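Local structure of malonyl CoA-acyl carrier protein transacylase (Bartonella henselae, 3QAT) at residues 234-237 with 238-241; 10-13 with 14-18. The protein probably transfers the malonyl group from malonyl-CoA to acyl carrier protein, the step that supplies malonyl units for fatty acid biosynthesis. All coordinates share one frame; numbering follows the deposited sequence.

Contact 1 (234-237 with 238-241); sequences LIAN and VSVI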
loop_
_atom_site.group_PDB
_atom_site.type_symbol
_atom_site.label_atom_id
_atom_site.label_comp_id
_atom_site.label_asym_id
_atom_site.label_seq_id
_atom_site.Cartn_x
_atom_site.Cartn_y
_atom_site.Cartn_z
ATOM N N LEU A 234 -13.140 3.939 3.627
ATOM C CA LEU A 234 -11.802 3.901 3.047
ATOM C C LEU A 234 -11.475 5.232 2.359
ATOM O O LEU A 234 -12.245 5.694 1.492
ATOM C CB LEU A 234 -11.783 2.777 2.015
ATOM C CG LEU A 234 -10.462 2.655 1.233
ATOM C CD1 LEU A 234 -9.385 1.947 2.066
ATOM C CD2 LEU A 234 -10.680 1.969 -0.128
ATOM N N ILE A 235 -10.320 5.830 2.680
ATOM C CA ILE A 235 -9.907 7.012 1.929
ATOM C C ILE A 235 -9.097 6.495 0.726
ATOM O O ILE A 235 -7.918 6.166 0.856
ATOM C CB ILE A 235 -9.053 7.988 2.772
ATOM C CG1 ILE A 235 -9.690 8.253 4.138
ATOM C CG2 ILE A 235 -8.819 9.310 1.979
ATOM C CD1 ILE A 235 -11.176 8.731 4.096
ATOM N N ALA A 236 -9.752 6.374 -0.420
ATOM C CA ALA A 236 -9.182 5.678 -1.574
ATOM C C ALA A 236 -8.025 6.429 -2.196
ATOM O O ALA A 236 -8.031 7.654 -2.285
ATOM C CB ALA A 236 -10.261 5.389 -2.638
ATOM N N ASN A 237 -7.036 5.675 -2.676
ATOM C CA ASN A 237 -5.858 6.257 -3.312
ATOM C C ASN A 237 -6.192 7.151 -4.520
ATOM O O ASN A 237 -5.455 8.099 -4.798
ATOM C CB ASN A 237 -4.919 5.148 -3.856
ATOM C CG ASN A 237 -4.170 4.352 -2.798
ATOM O OD1 ASN A 237 -3.518 3.383 -3.171
ATOM N ND2 ASN A 237 -4.168 4.773 -1.537
ATOM N N VAL A 238 -7.294 6.841 -5.233
ATOM C CA VAL A 238 -7.634 7.506 -6.488
ATOM C C VAL A 238 -8.475 8.755 -6.226
ATOM O O VAL A 238 -8.321 9.767 -6.915
ATOM C CB VAL A 238 -8.389 6.515 -7.440
ATOM C CG1 VAL A 238 -9.098 7.222 -8.610
ATOM C CG2 VAL A 238 -7.376 5.490 -7.964
ATOM N N SER A 239 -9.313 8.683 -5.202
ATOM C CA SER A 239 -10.356 9.713 -4.982
ATOM C C SER A 239 -10.091 10.645 -3.799
ATOM O O SER A 239 -10.572 11.792 -3.788
ATOM C CB SER A 239 -11.715 9.056 -4.805
ATOM O OG SER A 239 -11.746 8.273 -3.611
ATOM N N VAL A 240 -9.309 10.179 -2.825
ATOM C CA VAL A 240 -9.022 10.964 -1.600
ATOM C C VAL A 240 -10.318 11.501 -0.928
ATOM O O VAL A 240 -10.355 12.626 -0.406
ATOM C CB VAL A 240 -8.007 12.100 -1.834
ATOM C CG1 VAL A 240 -7.338 12.504 -0.506
ATOM C CG2 VAL A 240 -6.946 11.675 -2.808
ATOM N N ILE A 241 -11.347 10.665 -0.917
ATOM C CA ILE A 241 -12.565 10.945 -0.161
ATOM C C ILE A 241 -12.992 9.686 0.565
ATOM O O ILE A 241 -12.550 8.567 0.212
ATOM C CB ILE A 241 -13.715 11.478 -1.063
ATOM C CG1 ILE A 241 -14.080 10.467 -2.146
ATOM C CG2 ILE A 241 -13.376 12.853 -1.641
ATOM C CD1 ILE A 241 -15.167 10.954 -3.134
#

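Contact 2 (10-13 with 14-18); sequences TFPG and QGSQL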
loop_
_atom_site.group_PDB
_atom_site.type_symbol
_atom_site.label_atom_id
_atom_site.label_comp_id
_atom_site.label_asym_id
_atom_site.label_seq_id
_atom_site.Cartn_x
_atom_site.Cartn_y
_atom_site.Cartn_z
ATOM N N THR A 10 -3.614 3.223 8.882
ATOM C CA THR A 10 -3.028 3.219 7.537
ATOM C C THR A 10 -2.219 1.941 7.369
ATOM O O THR A 10 -1.640 1.430 8.339
ATOM C CB THR A 10 -2.132 4.454 7.257
ATOM O OG1 THR A 10 -1.013 4.467 8.148
ATOM C CG2 THR A 10 -2.936 5.770 7.428
ATOM N N PHE A 11 -2.214 1.415 6.143
ATOM C CA PHE A 11 -1.652 0.088 5.881
ATOM C C PHE A 11 -0.573 0.169 4.830
ATOM O O PHE A 11 -0.805 0.685 3.735
ATOM C CB PHE A 11 -2.808 -0.843 5.432
ATOM C CG PHE A 11 -3.817 -1.102 6.530
ATOM C CD1 PHE A 11 -4.822 -0.162 6.826
ATOM C CD2 PHE A 11 -3.731 -2.251 7.306
ATOM C CE1 PHE A 11 -5.752 -0.414 7.867
ATOM C CE2 PHE A 11 -4.634 -2.507 8.349
ATOM C CZ PHE A 11 -5.652 -1.584 8.634
ATOM N N PRO A 12 0.628 -0.326 5.156
ATOM C CA PRO A 12 1.749 -0.166 4.247
ATOM C C PRO A 12 1.675 -1.029 2.997
ATOM O O PRO A 12 0.926 -2.035 2.944
ATOM C CB PRO A 12 2.973 -0.524 5.096
ATOM C CG PRO A 12 2.471 -1.371 6.192
ATOM C CD PRO A 12 1.013 -0.963 6.430
ATOM N N GLY A 13 2.455 -0.613 2.002
ATOM C CA GLY A 13 2.508 -1.319 0.722
ATOM C C GLY A 13 3.903 -1.786 0.362
ATOM O O GLY A 13 4.795 -1.844 1.216
ATOM N N GLN A 14 4.064 -2.114 -0.916
ATOM C CA GLN A 14 5.315 -2.698 -1.425
ATOM C C GLN A 14 6.514 -1.851 -1.003
ATOM O O GLN A 14 6.498 -0.595 -1.169
ATOM C CB GLN A 14 5.195 -2.756 -2.942
ATOM C CG GLN A 14 6.428 -3.345 -3.645
ATOM C CD GLN A 14 6.445 -4.878 -3.670
ATOM O OE1 GLN A 14 5.430 -5.526 -3.925
ATOM N NE2 GLN A 14 7.631 -5.457 -3.459
ATOM N N GLY A 15 7.534 -2.514 -0.459
ATOM C CA GLY A 15 8.706 -1.824 0.044
ATOM C C GLY A 15 8.780 -1.884 1.557
ATOM O O GLY A 15 9.808 -1.525 2.168
ATOM N N SER A 16 7.685 -2.305 2.178
ATOM C CA SER A 16 7.671 -2.436 3.646
ATOM C C SER A 16 7.972 -3.845 4.119
ATOM O O SER A 16 8.131 -4.074 5.328
ATOM C CB SER A 16 6.312 -1.955 4.231
ATOM O OG SER A 16 6.197 -0.545 4.087
ATOM N N GLN A 17 8.104 -4.776 3.185
ATOM C CA GLN A 17 8.367 -6.175 3.552
ATOM C C GLN A 17 9.799 -6.350 4.038
ATOM O O GLN A 17 10.743 -5.678 3.567
ATOM C CB GLN A 17 8.048 -7.132 2.380
ATOM C CG GLN A 17 9.066 -7.144 1.201
ATOM C CD GLN A 17 9.019 -5.914 0.314
ATOM O OE1 GLN A 17 8.095 -5.111 0.387
ATOM N NE2 GLN A 17 10.046 -5.767 -0.534
ATOM N N LEU A 18 9.945 -7.262 4.996
ATOM C CA LEU A 18 11.241 -7.556 5.638
ATOM C C LEU A 18 11.222 -9.032 6.007
ATOM O O LEU A 18 10.228 -9.500 6.534
ATOM C CB LEU A 18 11.349 -6.788 6.983
ATOM C CG LEU A 18 11.366 -5.260 6.932
ATOM C CD1 LEU A 18 10.923 -4.661 8.239
ATOM C CD2 LEU A 18 12.768 -4.801 6.558
#

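Contact 1 (234-237 with 238-241)
Ile235 packs its CG2 methyl against the backbone of Val240 where the chain doubles back after strand 234-235. This CG2 is anti to the backbone N of Ile235 (chi1 -48° for CG1), which places the methyl 3.9 Å from Val240 C. The two side chains meet more loosely, Ile235 CG2 lying 4.3 Å from Val240 CG1, and Thr266 of helix 263-272 touches both. Alongside, Ile235 CA approaches Ile241 O at 3.5 Å in a nearly straight CA-H...O contact (163° at the hydrogen). On Ala236 the methyl stands beside the Ser239 hydroxyl, CB to OG 3.4 Å; that OG is hydrogen-bonded to Glu243. Residues 236-241 form the loop of a short beta hairpin joining antiparallel strands 234-235 and 242-243, with Leu234 paired to Glu243. Ala236 O closes the turn, accepting Val240 N at 2.9 Å and, weakly, Ser239 N at 3.3 Å. Asn237 directs its amide away from the returning chain: OD1 accepts from Ser98 N and Gln256 NE2, while ND2 donates to Gly96 O, two of these three partners belonging to a probable nucleophile elbow. Backbone bonds thus close the turn while apolar side chains pack around it; separately, the three bonds of OD1 and ND2 fix the rotation of the Asn237 carboxamide against the elbow.

Contact 2 (10-13 with 14-18)
Ser16 turns its side chain back onto Pro12, with OG 3.4 Å from Pro12 CB and Ser16 CB 3.7 Å from the same ring carbon. The hydroxyl lies beside the backbone N of Ser16 and anti to its carbonyl carbon (chi1 -69°), a torsion that sets it at the CB edge of the proline ring, close to the ring plane. Ser16 CB also rests 3.4 Å from Gly13 O, the acceptor that ties the two segments together: Ser16 N donates to this oxygen at 3.1 Å, with an N-H...O angle of 142°.

That bond closes a type II beta turn from Gly13 to Ser16, with Gln14 and Gly15 at its corners. Gly15 has a positive phi (110°), and a side chain there would be jammed against the carbonyl oxygen of Gln14. The turn follows strand 6-11 of the parallel sheet after Pro12. In acyltransferases of this family, the sequence Gly-Gln-Gly-Ser-Gln after this strand is a familiar signature; the backbone N-H of its first glutamine is thought to contribute to the oxyanion hole in relatives, and Gln14 probably corresponds to it.

A second bond, within 14-18, links Gly15 N to Gln17 OE1 at 2.8 Å, on a lone pair in the amide plane, while Gln17 NE2 is hydrogen-bonded to Thr60 OG1. The Gln14 chain, extended from the backbone and then bent at chi2, has both ends of its side-chain amide engaged as well, NE2 with Thr60 O and OE1 with Thr62 OG1. Farther out, Ser16 O accepts from Ser283 OG, Val286 of helix 286-294 touches the Ser16 side chain, and Glu280 of strand 275-281 touches Pro12.

How the contacts relate
Contacts 1 and 2 lie in the same acyltransferase domain but do not touch: their centres are 18 Å apart and their nearest atoms about 7 Å. What relates them is the probable nucleophile elbow at Gly96, Ser98 and Gly100, whose Ser98 is probably the nucleophile, as in this family. Contact 1 reaches the elbow directly through the Asn237 side chain, whereas in contact 2 Gly13 lies near it without touching. Strand 93-96, which runs into the elbow, connects both: Ile235 shares a backbone bond with Val94 and Phe11 with Ala95. Helix 100-107, which starts at Gly100 of the elbow, likewise touches Leu234 and Ala236 on one hand and Phe11 on the other.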